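Side-chain contacts in polyketide biosynthesis 3-hydroxy-3-methylglutaryl-ACP synthase PksG (Bacillus subtilis, PDB 4YXT), which catalyses the aldol condensation of acetyl-ACP with a beta-ketothioester polyketide intermediate held on a carrier domain, a step in making the antibiotic bacillaene: residues A43-L46 with P47-P51; P61-D64 with A65-E68; T93-H96 with E97-L101; V125-L129 with S130-P134; E408-F412 with H413-R417. The protein carries 1 engineered substitution. All blocks are in the same frame, centred on the assembly; numbering follows the deposited sequence.

Contact 1 of 5, residues A43-L46 with P47-P51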
loop_
_atom_site.group_PDB
_atom_site.type_symbol
_atom_site.label_atom_id
_atom_site.label_comp_id
_atom_site.label_asym_id
_atom_site.label_seq_id
_atom_site.Cartn_x
_atom_site.Cartn_y
_atom_site.Cartn_z
ATOM N N ALA A 43 21.918 7.086 -10.908
ATOM C CA ALA A 43 22.196 5.746 -10.430
ATOM C C ALA A 43 21.665 4.724 -11.406
ATOM O O ALA A 43 20.637 4.943 -12.031
ATOM C CB ALA A 43 21.535 5.542 -9.081
ATOM N N VAL A 44 22.347 3.587 -11.539
ATOM C CA VAL A 44 21.882 2.484 -12.399
ATOM C C VAL A 44 21.903 1.168 -11.585
ATOM O O VAL A 44 22.967 0.694 -11.141
ATOM C CB VAL A 44 22.717 2.361 -13.693
ATOM C CG1 VAL A 44 22.127 1.305 -14.643
ATOM C CG2 VAL A 44 22.844 3.705 -14.406
ATOM N N ALA A 45 20.712 0.619 -11.322
ATOM C CA ALA A 45 20.593 -0.659 -10.637
ATOM C C ALA A 45 21.221 -1.784 -11.488
ATOM O O ALA A 45 20.953 -1.904 -12.689
ATOM C CB ALA A 45 19.131 -0.991 -10.356
ATOM N N LEU A 46 22.031 -2.610 -10.832
ATOM C CA LEU A 46 22.637 -3.773 -11.443
ATOM C C LEU A 46 21.761 -5.019 -11.259
ATOM O O LEU A 46 20.876 -5.059 -10.379
ATOM C CB LEU A 46 24.000 -4.004 -10.812
ATOM C CG LEU A 46 24.903 -2.770 -10.865
ATOM C CD1 LEU A 46 25.767 -2.581 -9.617
ATOM C CD2 LEU A 46 25.749 -2.889 -12.104
ATOM N N PRO A 47 22.007 -6.050 -12.085
ATOM C CA PRO A 47 21.248 -7.292 -12.059
ATOM C C PRO A 47 21.125 -7.939 -10.682
ATOM O O PRO A 47 20.147 -8.645 -10.421
ATOM C CB PRO A 47 22.068 -8.191 -12.995
ATOM C CG PRO A 47 22.558 -7.238 -14.018
ATOM C CD PRO A 47 22.933 -6.022 -13.233
ATOM N N TYR A 48 22.098 -7.718 -9.806
ATOM C CA TYR A 48 22.049 -8.313 -8.483
ATOM C C TYR A 48 21.597 -7.291 -7.425
ATOM O O TYR A 48 21.897 -7.410 -6.252
ATOM C CB TYR A 48 23.390 -8.964 -8.124
ATOM C CG TYR A 48 24.588 -8.177 -8.520
ATOM C CD1 TYR A 48 25.323 -8.492 -9.674
ATOM C CD2 TYR A 48 24.988 -7.087 -7.764
ATOM C CE1 TYR A 48 26.444 -7.738 -10.021
ATOM C CE2 TYR A 48 26.088 -6.342 -8.102
ATOM C CZ TYR A 48 26.814 -6.665 -9.218
ATOM O OH TYR A 48 27.907 -5.880 -9.493
ATOM N N GLU A 49 20.913 -6.250 -7.866
ATOM C CA GLU A 49 20.249 -5.362 -6.939
ATOM C C GLU A 49 18.794 -5.461 -7.302
ATOM O O GLU A 49 18.446 -5.843 -8.422
ATOM C CB GLU A 49 20.751 -3.972 -7.083
ATOM C CG GLU A 49 22.214 -3.831 -6.743
ATOM C CD GLU A 49 22.683 -2.443 -7.031
ATOM O OE1 GLU A 49 22.743 -2.060 -8.228
ATOM O OE2 GLU A 49 22.919 -1.726 -6.048
ATOM N N ASP A 50 17.967 -5.184 -6.312
ATOM C CA ASP A 50 16.547 -5.108 -6.492
ATOM C C ASP A 50 16.013 -4.106 -5.468
ATOM O O ASP A 50 16.784 -3.473 -4.776
ATOM C CB ASP A 50 15.931 -6.498 -6.402
ATOM C CG ASP A 50 15.841 -7.023 -5.005
ATOM O OD1 ASP A 50 16.219 -6.326 -4.040
ATOM O OD2 ASP A 50 15.297 -8.133 -4.898
ATOM N N PRO A 51 14.697 -3.896 -5.425
ATOM C CA PRO A 51 14.231 -2.955 -4.366
ATOM C C PRO A 51 14.453 -3.340 -2.917
ATOM O O PRO A 51 14.408 -2.460 -2.036
ATOM C CB PRO A 51 12.741 -2.852 -4.647
ATOM C CG PRO A 51 12.651 -3.142 -6.116
ATOM C CD PRO A 51 13.660 -4.183 -6.420
#
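Glu49 sets CG beside its own backbone N, chi1 -63°, and runs on extended, which carries its carboxylate back to Leu46; Tyr48, with CG wedged between its backbone N and carbonyl carbon, chi1 41°, lays its ring alongside the Leu46 side chain. Glu49 OE1 accepts the backbone N-H of Leu46 at 2.8 Å from Leu46 N, through the anti lone pair and almost straight at 174°. The same oxygen also meets the leucine tip, with Leu46 CD1 3.4 Å from Glu49 OE1, where the two side chains pass at a slant. Glu49 OE2 has a weak hydrogen bond to Thr15, a second hold on the carboxylate. Over one face of the Tyr48 ring sits Leu46 CB in a CH-pi contact, 4.3 Å from the ring centroid, while Leu46 CD1 lies 4.1 Å from Tyr48 CE2. The buried Tyr48 OH finds no polar partner in the model; it lies beside Leu46 CD1. Phe388 meets the tyrosine ring edge-to-face, and Ile394 of helix 392-397 touches both Leu46 and Tyr48. Glu49 N donates to Leu46 O at 2.8 Å. This bond closes a type I beta turn from Leu46 to Glu49, which reverses the chain between strand 41-43 and helix 51-64, just ahead of the N-cap residue Asp50.

Contact 2 of 5, residues P61-D64 with A65-E68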
loop_
_atom_site.group_PDB
_atom_site.type_symbol
_atom_site.label_atom_id
_atom_site.label_comp_id
_atom_site.label_asym_id
_atom_site.label_seq_id
_atom_site.Cartn_x
_atom_site.Cartn_y
_atom_site.Cartn_z
ATOM N N PRO A 61 22.151 1.669 7.759
ATOM C CA PRO A 61 22.886 2.600 8.581
ATOM C C PRO A 61 22.059 3.264 9.683
ATOM O O PRO A 61 22.593 3.620 10.736
ATOM C CB PRO A 61 23.426 3.611 7.559
ATOM C CG PRO A 61 23.617 2.786 6.310
ATOM C CD PRO A 61 22.394 1.916 6.325
ATOM N N ILE A 62 20.763 3.398 9.463
ATOM C CA ILE A 62 19.902 3.880 10.499
ATOM C C ILE A 62 19.823 2.840 11.580
ATOM O O ILE A 62 20.071 3.125 12.737
ATOM C CB ILE A 62 18.492 4.176 10.003
ATOM C CG1 ILE A 62 18.523 5.279 8.944
ATOM C CG2 ILE A 62 17.649 4.607 11.200
ATOM C CD1 ILE A 62 17.139 5.634 8.417
ATOM N N ILE A 63 19.550 1.614 11.190
ATOM C CA ILE A 63 19.335 0.597 12.182
ATOM C C ILE A 63 20.644 0.349 12.971
ATOM O O ILE A 63 20.620 0.195 14.204
ATOM C CB ILE A 63 18.734 -0.665 11.543
ATOM C CG1 ILE A 63 17.321 -0.388 10.975
ATOM C CG2 ILE A 63 18.648 -1.770 12.553
ATOM C CD1 ILE A 63 16.401 0.393 11.901
ATOM N N ASP A 64 21.782 0.380 12.281
ATOM C CA ASP A 64 23.067 0.156 12.979
ATOM C C ASP A 64 23.306 1.230 14.004
ATOM O O ASP A 64 23.879 0.950 15.040
ATOM C CB ASP A 64 24.240 0.071 12.030
ATOM C CG ASP A 64 24.223 -1.182 11.226
ATOM O OD1 ASP A 64 23.405 -2.061 11.561
ATOM O OD2 ASP A 64 25.024 -1.299 10.267
ATOM N N ALA A 65 22.814 2.446 13.780
ATOM C CA ALA A 65 23.081 3.501 14.776
ATOM C C ALA A 65 22.162 3.397 16.014
ATOM O O ALA A 65 22.355 4.141 16.968
ATOM C CB ALA A 65 23.004 4.891 14.143
ATOM N N LEU A 66 21.192 2.483 16.030
ATOM C CA LEU A 66 20.247 2.435 17.152
ATOM C C LEU A 66 20.643 1.372 18.167
ATOM O O LEU A 66 21.203 0.328 17.827
ATOM C CB LEU A 66 18.803 2.115 16.694
ATOM C CG LEU A 66 18.122 2.854 15.538
ATOM C CD1 LEU A 66 16.872 2.095 15.074
ATOM C CD2 LEU A 66 17.769 4.248 15.981
ATOM N N SER A 67 20.301 1.624 19.419
ATOM C CA SER A 67 20.415 0.606 20.449
ATOM C C SER A 67 19.498 -0.563 20.134
ATOM O O SER A 67 18.566 -0.439 19.300
ATOM C CB SER A 67 20.019 1.181 21.814
ATOM O OG SER A 67 18.633 1.337 21.939
ATOM N N GLU A 68 19.759 -1.683 20.789
ATOM C CA GLU A 68 18.820 -2.798 20.775
ATOM C C GLU A 68 17.412 -2.413 21.180
ATOM O O GLU A 68 16.470 -2.711 20.453
ATOM C CB GLU A 68 19.300 -3.960 21.646
ATOM C CG GLU A 68 20.260 -4.892 20.916
ATOM C CD GLU A 68 19.720 -5.334 19.585
ATOM O OE1 GLU A 68 18.516 -5.673 19.526
ATOM O OE2 GLU A 68 20.494 -5.317 18.603
HETATM O O HOH W 1 21.090 -2.047 16.323
#
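The last turn of helix 51-64 runs out here: Ala65 N donates to Pro61 O at 3.3 Å and weakly to Ile62 O, and Leu66 N reaches Ile63 O at 3.0 Å with an angle of 162°. Leu66 has left helical backbone angles, and its side chain folds back over the end of the helix. With CG beside its backbone N, chi1 -49°, Leu66 places CD1 against Ile63 CD1 at 3.6 Å, the two chains meeting at a slant through their terminal methyls. Leu66 CG, the branch point, rests 3.4 Å from Ile62 O, a carbonyl of the last turn. Leu176 of strand 170-178 touches both Leu66 and Ile62, joining this end of the helix to the large sheet. A water extends the polar part of the contact, donating to Ile63 O at 3.1 Å and to Leu66 O at 2.8 Å. On the exposed side, Asp64 OD2 forms a salt bridge with Lys60 one turn earlier; Ser67, next after Leu66, is the N-cap residue of helix 68-72. The chemistry therefore divides: hydrocarbon from Ile63 and Leu66 packs together, while Ile63 O, at the helix terminus, is shared by a backbone N-H and a water that also bonds the departing chain.

Contact 3 of 5, residues T93-H96 with E97-L101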
loop_
_atom_site.group_PDB
_atom_site.type_symbol
_atom_site.label_atom_id
_atom_site.label_comp_id
_atom_site.label_asym_id
_atom_site.label_seq_id
_atom_site.Cartn_x
_atom_site.Cartn_y
_atom_site.Cartn_z
ATOM N N THR A 93 8.431 -7.841 3.691
ATOM C CA THR A 93 8.742 -9.137 4.269
ATOM C C THR A 93 10.279 -9.435 4.258
ATOM O O THR A 93 10.893 -9.753 5.297
ATOM C CB THR A 93 7.945 -10.244 3.566
ATOM O OG1 THR A 93 8.344 -10.355 2.189
ATOM C CG2 THR A 93 6.391 -10.005 3.649
ATOM N N TYR A 94 10.897 -9.298 3.087
ATOM C CA TYR A 94 12.349 -9.432 2.927
ATOM C C TYR A 94 13.137 -8.354 3.669
ATOM O O TYR A 94 14.131 -8.662 4.317
ATOM C CB TYR A 94 12.707 -9.349 1.443
ATOM C CG TYR A 94 12.301 -10.569 0.638
ATOM C CD1 TYR A 94 12.826 -11.814 0.958
ATOM C CD2 TYR A 94 11.392 -10.490 -0.396
ATOM C CE1 TYR A 94 12.494 -12.925 0.255
ATOM C CE2 TYR A 94 11.049 -11.608 -1.126
ATOM C CZ TYR A 94 11.618 -12.828 -0.799
ATOM O OH TYR A 94 11.334 -13.996 -1.498
ATOM N N ILE A 95 12.704 -7.086 3.580
ATOM C CA ILE A 95 13.400 -6.015 4.278
ATOM C C ILE A 95 13.431 -6.296 5.777
ATOM O O ILE A 95 14.442 -6.159 6.414
ATOM C CB ILE A 95 12.756 -4.636 4.119
ATOM C CG1 ILE A 95 12.625 -4.201 2.668
ATOM C CG2 ILE A 95 13.528 -3.601 4.874
ATOM C CD1 ILE A 95 13.802 -4.546 1.871
ATOM N N HIS A 96 12.298 -6.686 6.325
ATOM C CA HIS A 96 12.199 -7.030 7.731
ATOM C C HIS A 96 13.188 -8.147 8.176
ATOM O O HIS A 96 13.858 -8.038 9.201
ATOM C CB HIS A 96 10.756 -7.448 8.002
ATOM C CG HIS A 96 10.526 -7.975 9.362
ATOM N ND1 HIS A 96 10.095 -7.177 10.400
ATOM C CD2 HIS A 96 10.649 -9.219 9.866
ATOM C CE1 HIS A 96 9.970 -7.905 11.491
ATOM N NE2 HIS A 96 10.278 -9.149 11.189
ATOM N N GLU A 97 13.258 -9.215 7.400
ATOM C CA GLU A 97 14.142 -10.336 7.698
ATOM C C GLU A 97 15.610 -9.898 7.730
ATOM O O GLU A 97 16.351 -10.187 8.656
ATOM C CB GLU A 97 13.920 -11.434 6.623
ATOM C CG GLU A 97 14.860 -12.648 6.673
ATOM C CD GLU A 97 14.604 -13.583 7.857
ATOM O OE1 GLU A 97 13.911 -13.177 8.810
ATOM O OE2 GLU A 97 15.100 -14.738 7.841
ATOM N N TYR A 98 16.070 -9.221 6.698
ATOM C CA TYR A 98 17.500 -8.932 6.614
ATOM C C TYR A 98 17.906 -7.734 7.462
ATOM O O TYR A 98 19.096 -7.512 7.685
ATOM C CB TYR A 98 17.916 -8.758 5.156
ATOM C CG TYR A 98 17.949 -10.055 4.393
ATOM C CD1 TYR A 98 16.812 -10.541 3.781
ATOM C CD2 TYR A 98 19.130 -10.794 4.288
ATOM C CE1 TYR A 98 16.813 -11.751 3.100
ATOM C CE2 TYR A 98 19.153 -12.003 3.594
ATOM C CZ TYR A 98 17.988 -12.473 3.006
ATOM O OH TYR A 98 17.997 -13.640 2.313
ATOM N N LEU A 99 16.941 -6.916 7.876
ATOM C CA LEU A 99 17.199 -5.924 8.930
ATOM C C LEU A 99 17.121 -6.503 10.353
ATOM O O LEU A 99 17.556 -5.838 11.297
ATOM C CB LEU A 99 16.260 -4.756 8.846
ATOM C CG LEU A 99 16.412 -3.890 7.598
ATOM C CD1 LEU A 99 15.380 -2.795 7.599
ATOM C CD2 LEU A 99 17.805 -3.278 7.475
ATOM N N GLY A 100 16.607 -7.722 10.515
ATOM C CA GLY A 100 16.557 -8.333 11.833
ATOM C C GLY A 100 15.636 -7.588 12.731
ATOM O O GLY A 100 15.938 -7.442 13.891
ATOM N N LEU A 101 14.505 -7.096 12.199
ATOM C CA LEU A 101 13.500 -6.422 13.018
ATOM C C LEU A 101 12.728 -7.415 13.917
ATOM O O LEU A 101 12.815 -8.623 13.711
ATOM C CB LEU A 101 12.511 -5.620 12.134
ATOM C CG LEU A 101 13.089 -4.598 11.156
ATOM C CD1 LEU A 101 11.944 -3.877 10.438
ATOM C CD2 LEU A 101 13.961 -3.618 11.937
#
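Apolar contact is closest between Ile95 and Leu99, which lie side by side and point the same way, with Ile95 CG2 pressed to 3.4 Å from Leu99 CD1. His96, its CG anti to the backbone N at chi1 173°, brings its imidazole to Leu101 at a slant, with Leu101 CB 3.4 Å from His96 ND1. That nitrogen is buried without a polar partner in the model. Tyr94 O meets the edge of the Tyr98 ring in its plane, 3.3 Å from Tyr98 CD1. Among backbone bonds, Tyr98 N donates to Tyr94 O at 3.1 Å, and Leu101 N returns to His96 O at 3.2 Å, part of a Schellman motif ending the helix at Gly100, where phi is positive. Helix 91-99 joins strands 74-80 and 106-111 in a beta-alpha-beta unit: Leu77 of the first strand packs on Ile95, His96 and Leu101, helix 51-64 touches Ile95 and Leu99, and Gly195 of the second subunit packs on His96.

Contact 4 of 5, residues V125-L129 with S130-P134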
loop_
_atom_site.group_PDB
_atom_site.type_symbol
_atom_site.label_atom_id
_atom_site.label_comp_id
_atom_site.label_asym_id
_atom_site.label_seq_id
_atom_site.Cartn_x
_atom_site.Cartn_y
_atom_site.Cartn_z
ATOM N N VAL A 125 3.252 8.753 10.612
ATOM C CA VAL A 125 3.008 9.862 11.516
ATOM C C VAL A 125 1.732 9.672 12.338
ATOM O O VAL A 125 1.726 9.893 13.563
ATOM C CB VAL A 125 2.977 11.220 10.788
ATOM C CG1 VAL A 125 2.538 12.318 11.753
ATOM C CG2 VAL A 125 4.345 11.569 10.219
ATOM N N ASN A 126 0.645 9.276 11.686
ATOM C CA ASN A 126 -0.607 8.986 12.410
ATOM C C ASN A 126 -0.517 7.783 13.355
ATOM O O ASN A 126 -1.193 7.744 14.353
ATOM C CB ASN A 126 -1.793 8.857 11.477
ATOM C CG ASN A 126 -2.017 10.116 10.648
ATOM O OD1 ASN A 126 -1.541 11.193 10.997
ATOM N ND2 ASN A 126 -2.723 9.975 9.516
ATOM N N PHE A 127 0.312 6.810 13.047
ATOM C CA PHE A 127 0.541 5.734 13.998
ATOM C C PHE A 127 1.150 6.384 15.269
ATOM O O PHE A 127 0.660 6.133 16.362
ATOM C CB PHE A 127 1.395 4.609 13.380
ATOM C CG PHE A 127 1.903 3.568 14.367
ATOM C CD1 PHE A 127 1.031 2.750 15.084
ATOM C CD2 PHE A 127 3.258 3.425 14.612
ATOM C CE1 PHE A 127 1.511 1.779 15.978
ATOM C CE2 PHE A 127 3.740 2.464 15.519
ATOM C CZ PHE A 127 2.855 1.639 16.194
ATOM N N ILE A 128 2.152 7.253 15.113
ATOM C CA ILE A 128 2.848 7.808 16.277
ATOM C C ILE A 128 1.877 8.676 17.040
ATOM O O ILE A 128 1.747 8.512 18.223
ATOM C CB ILE A 128 4.085 8.675 15.904
ATOM C CG1 ILE A 128 5.206 7.853 15.188
ATOM C CG2 ILE A 128 4.557 9.471 17.112
ATOM C CD1 ILE A 128 5.626 6.474 15.669
ATOM N N LEU A 129 1.180 9.583 16.344
ATOM C CA LEU A 129 0.210 10.455 16.971
ATOM C C LEU A 129 -0.953 9.711 17.616
ATOM O O LEU A 129 -1.525 10.202 18.578
ATOM C CB LEU A 129 -0.380 11.453 15.969
ATOM C CG LEU A 129 0.608 12.477 15.468
ATOM C CD1 LEU A 129 -0.083 13.320 14.421
ATOM C CD2 LEU A 129 1.153 13.315 16.628
ATOM N N SER A 130 -1.310 8.545 17.109
ATOM C CA SER A 130 -2.444 7.805 17.669
ATOM C C SER A 130 -2.173 7.260 19.081
ATOM O O SER A 130 -3.095 6.938 19.800
ATOM C CB SER A 130 -2.808 6.627 16.795
ATOM O OG SER A 130 -1.865 5.601 17.003
ATOM N N GLN A 131 -0.904 7.071 19.426
ATOM C CA GLN A 131 -0.503 6.575 20.723
ATOM C C GLN A 131 -1.178 5.251 20.998
ATOM O O GLN A 131 -1.457 4.934 22.133
ATOM C CB GLN A 131 -0.763 7.620 21.846
ATOM C CG GLN A 131 0.242 8.809 21.802
ATOM C CD GLN A 131 1.680 8.353 22.069
ATOM O OE1 GLN A 131 2.046 8.154 23.211
ATOM N NE2 GLN A 131 2.477 8.098 20.994
ATOM N N THR A 132 -1.338 4.442 19.952
ATOM C CA THR A 132 -1.840 3.092 20.098
ATOM C C THR A 132 -0.728 2.187 20.596
ATOM O O THR A 132 -1.000 1.122 21.093
ATOM C CB THR A 132 -2.421 2.540 18.772
ATOM O OG1 THR A 132 -1.590 2.918 17.678
ATOM C CG2 THR A 132 -3.790 3.134 18.533
ATOM N N SER A 133 0.527 2.623 20.471
ATOM C CA SER A 133 1.662 1.864 20.942
ATOM C C SER A 133 2.722 2.864 21.442
ATOM O O SER A 133 3.686 3.140 20.738
ATOM C CB SER A 133 2.190 1.023 19.773
ATOM O OG SER A 133 3.132 0.025 20.177
ATOM N N PRO A 134 2.525 3.431 22.659
ATOM C CA PRO A 134 3.435 4.459 23.224
ATOM C C PRO A 134 4.868 4.052 23.166
ATOM O O PRO A 134 5.184 2.944 23.507
ATOM C CB PRO A 134 3.003 4.553 24.706
ATOM C CG PRO A 134 1.550 4.131 24.673
ATOM C CD PRO A 134 1.434 3.078 23.597
HETATM O O HOH W 2 1.695 4.931 18.876
#
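Ser130 is bound to the preceding turn through N and OG: its N donates to Asn126 O at 2.9 Å and weakly to Phe127 O, and its OG, held between the backbone N and the carbonyl carbon at chi1 76°, donates to Phe127 O at 2.7 Å. Gln131, where phi turns positive, bends its chain at chi2 and brings its amide back to Ile128 O: Gln131 NE2 lies 2.9 Å away on a nearly straight line of 172°, in both the carbonyl and amide planes. Gln131 N adds a second bond to the same oxygen from above the carbonyl plane, while NE2 also bonds Glu179. Thr132 OG1 donates to Ser130 OG at 2.8 Å and lies 3.7 Å from Phe127 CD1, obliquely to the ring. Ser133 CB packs 3.7 Å from Phe127 CZ, and a water accepts from Ser133 N and donates to Phe127 O; it sits over the centre of one ring face. Ser133 OG bonds Glu75 and Arg234 of the second subunit. Thr132 N donates to Ser130 OG at 3.2 Å, forming an ST turn, placed at the C-terminal end of helix 116-130 as the chain heads for strand 137-145.

Contact 5 of 5, residues E408-F412 with H413-R417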
loop_
_atom_site.group_PDB
_atom_site.type_symbol
_atom_site.label_atom_id
_atom_site.label_comp_id
_atom_site.label_asym_id
_atom_site.label_seq_id
_atom_site.Cartn_x
_atom_site.Cartn_y
_atom_site.Cartn_z
ATOM N N GLU A 408 20.356 -15.142 -5.642
ATOM C CA GLU A 408 19.666 -16.176 -6.378
ATOM C C GLU A 408 18.160 -16.134 -6.111
ATOM O O GLU A 408 17.733 -15.735 -5.041
ATOM C CB GLU A 408 20.187 -17.531 -5.892
ATOM C CG GLU A 408 19.829 -18.723 -6.769
ATOM C CD GLU A 408 19.701 -20.015 -5.971
ATOM O OE1 GLU A 408 20.247 -20.090 -4.839
ATOM O OE2 GLU A 408 19.043 -20.956 -6.481
ATOM N N ILE A 409 17.376 -16.628 -7.056
ATOM C CA ILE A 409 15.944 -16.885 -6.832
ATOM C C ILE A 409 15.731 -18.367 -7.086
ATOM O O ILE A 409 16.125 -18.866 -8.143
ATOM C CB ILE A 409 15.058 -16.013 -7.753
ATOM C CG1 ILE A 409 15.490 -14.556 -7.673
ATOM C CG2 ILE A 409 13.579 -16.136 -7.426
ATOM C CD1 ILE A 409 14.745 -13.619 -8.602
ATOM N N SER A 410 15.172 -19.093 -6.114
ATOM C CA SER A 410 14.718 -20.470 -6.353
ATOM C C SER A 410 13.304 -20.655 -5.876
ATOM O O SER A 410 12.941 -20.200 -4.786
ATOM C CB SER A 410 15.614 -21.495 -5.671
ATOM O OG SER A 410 15.909 -21.073 -4.369
ATOM N N GLU A 411 12.521 -21.328 -6.707
ATOM C CA GLU A 411 11.082 -21.472 -6.536
ATOM C C GLU A 411 10.368 -20.139 -6.165
ATOM O O GLU A 411 9.503 -20.095 -5.309
ATOM C CB GLU A 411 10.837 -22.580 -5.550
ATOM C CG GLU A 411 11.651 -23.810 -5.887
ATOM C CD GLU A 411 11.562 -24.180 -7.358
ATOM O OE1 GLU A 411 10.610 -24.890 -7.738
ATOM O OE2 GLU A 411 12.449 -23.752 -8.135
ATOM N N PHE A 412 10.753 -19.079 -6.870
ATOM C CA PHE A 412 10.362 -17.682 -6.600
ATOM C C PHE A 412 10.872 -17.107 -5.285
ATOM O O PHE A 412 10.738 -15.920 -5.071
ATOM C CB PHE A 412 8.851 -17.450 -6.711
ATOM C CG PHE A 412 8.236 -17.930 -8.011
ATOM C CD1 PHE A 412 8.360 -17.185 -9.168
ATOM C CD2 PHE A 412 7.471 -19.108 -8.045
ATOM C CE1 PHE A 412 7.762 -17.596 -10.343
ATOM C CE2 PHE A 412 6.841 -19.514 -9.209
ATOM C CZ PHE A 412 6.991 -18.752 -10.357
ATOM N N HIS A 413 11.533 -17.894 -4.446
ATOM C CA HIS A 413 12.074 -17.339 -3.213
ATOM C C HIS A 413 13.418 -16.626 -3.465
ATOM O O HIS A 413 14.375 -17.220 -3.950
ATOM C CB HIS A 413 12.171 -18.441 -2.163
ATOM C CG HIS A 413 12.637 -17.969 -0.832
ATOM N ND1 HIS A 413 12.167 -16.818 -0.234
ATOM C CD2 HIS A 413 13.550 -18.487 0.019
ATOM C CE1 HIS A 413 12.789 -16.641 0.917
ATOM N NE2 HIS A 413 13.637 -17.635 1.089
ATOM N N ARG A 414 13.485 -15.340 -3.142
ATOM C CA ARG A 414 14.711 -14.565 -3.292
ATOM C C ARG A 414 15.676 -14.697 -2.131
ATOM O O ARG A 414 15.313 -14.472 -0.977
ATOM C CB ARG A 414 14.414 -13.080 -3.475
ATOM C CG ARG A 414 13.460 -12.832 -4.583
ATOM C CD ARG A 414 13.436 -11.405 -5.006
ATOM N NE ARG A 414 12.714 -11.296 -6.248
ATOM C CZ ARG A 414 12.963 -10.382 -7.167
ATOM N NH1 ARG A 414 13.941 -9.515 -6.998
ATOM N NH2 ARG A 414 12.252 -10.359 -8.280
ATOM N N LYS A 415 16.938 -14.975 -2.442
ATOM C CA LYS A 415 17.907 -15.096 -1.376
ATOM C C LYS A 415 19.019 -14.099 -1.538
ATOM O O LYS A 415 19.554 -13.940 -2.619
ATOM C CB LYS A 415 18.388 -16.534 -1.302
ATOM C CG LYS A 415 17.212 -17.498 -1.031
ATOM C CD LYS A 415 17.561 -18.931 -1.361
ATOM C CE LYS A 415 18.810 -19.382 -0.598
ATOM N NZ LYS A 415 19.620 -20.228 -1.509
ATOM N N TYR A 416 19.310 -13.384 -0.449
ATOM C CA TYR A 416 20.253 -12.300 -0.459
ATOM C C TYR A 416 21.494 -12.668 0.349
ATOM O O TYR A 416 21.509 -13.625 1.058
ATOM C CB TYR A 416 19.607 -10.994 0.041
ATOM C CG TYR A 416 18.372 -10.618 -0.759
ATOM C CD1 TYR A 416 18.436 -9.701 -1.771
ATOM C CD2 TYR A 416 17.127 -11.217 -0.484
ATOM C CE1 TYR A 416 17.298 -9.378 -2.519
ATOM C CE2 TYR A 416 15.992 -10.897 -1.208
ATOM C CZ TYR A 416 16.077 -9.979 -2.219
ATOM O OH TYR A 416 14.965 -9.679 -2.933
ATOM N N ARG A 417 22.538 -11.884 0.194
ATOM C CA ARG A 417 23.821 -12.153 0.836
ATOM C C ARG A 417 24.510 -10.832 1.147
ATOM O O ARG A 417 24.414 -9.869 0.365
ATOM C CB ARG A 417 24.679 -12.957 -0.132
ATOM C CG ARG A 417 26.027 -13.412 0.398
ATOM C CD ARG A 417 26.881 -13.888 -0.772
ATOM N NE ARG A 417 28.177 -14.402 -0.329
ATOM C CZ ARG A 417 28.977 -15.170 -1.065
ATOM N NH1 ARG A 417 28.617 -15.528 -2.290
ATOM N NH2 ARG A 417 30.137 -15.593 -0.572
#
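Ile409 and Arg414 lie side by side across a beta hairpin, as a non-hydrogen-bonded pair pointing the same way from the sheet. The isoleucine tip reaches over one face of the guanidinium, with Ile409 CD1 3.9 Å from Arg414 NE. The arginine, extended from CG to NE, ends in a salt bridge to Asp50 through NH1. The other face of the hairpin carries Glu408, Ser410, His413 and Lys415. There Glu408 and Lys415 also run alongside each other: the glutamate is extended beyond CG, whereas the lysine bends at chi3 and chi4 to bring NZ 3.4 Å from Glu408 OE1, a salt bridge whose hydrogen bond is weak. On the same face, Ser410 OG approaches the middle of the lysine chain, 4.0 Å from Lys415 CD. His413 turns its ring away, and its ND1 bonds Tyr94; Glu197 of the second subunit packs on it. A type I' turn from Ser410 to His413 joins the strands, with His413 N 2.7 Å from Ser410 O and Ser410 N 3.0 Å from His413 O. Farther along, Lys415 N donates to Glu408 O at 2.8 Å, and Ile409 CA makes a CA-H...O contact of 3.3 Å to His413 O.

From the N terminus the five contacts follow in series, none nesting or crossing, each within one continuous run of chain. Contact 1 turns the chain between strand 41-43 and helix 51-64, and contact 2 closes the far end of that helix. Contact 3 ends helix 91-99, about 14 Å from contact 2 between centres; contact 4 ends helix 116-130, and contact 5 is the C-terminal hairpin. Distant in sequence, contact 5 meets two of the others: Asp50 of contact 1 bonds Arg414 and Tyr416, while Tyr94 and Tyr98 of contact 3 reach backbone N atoms of the hairpin. Contacts 3, 4 and 5 also touch the second subunit.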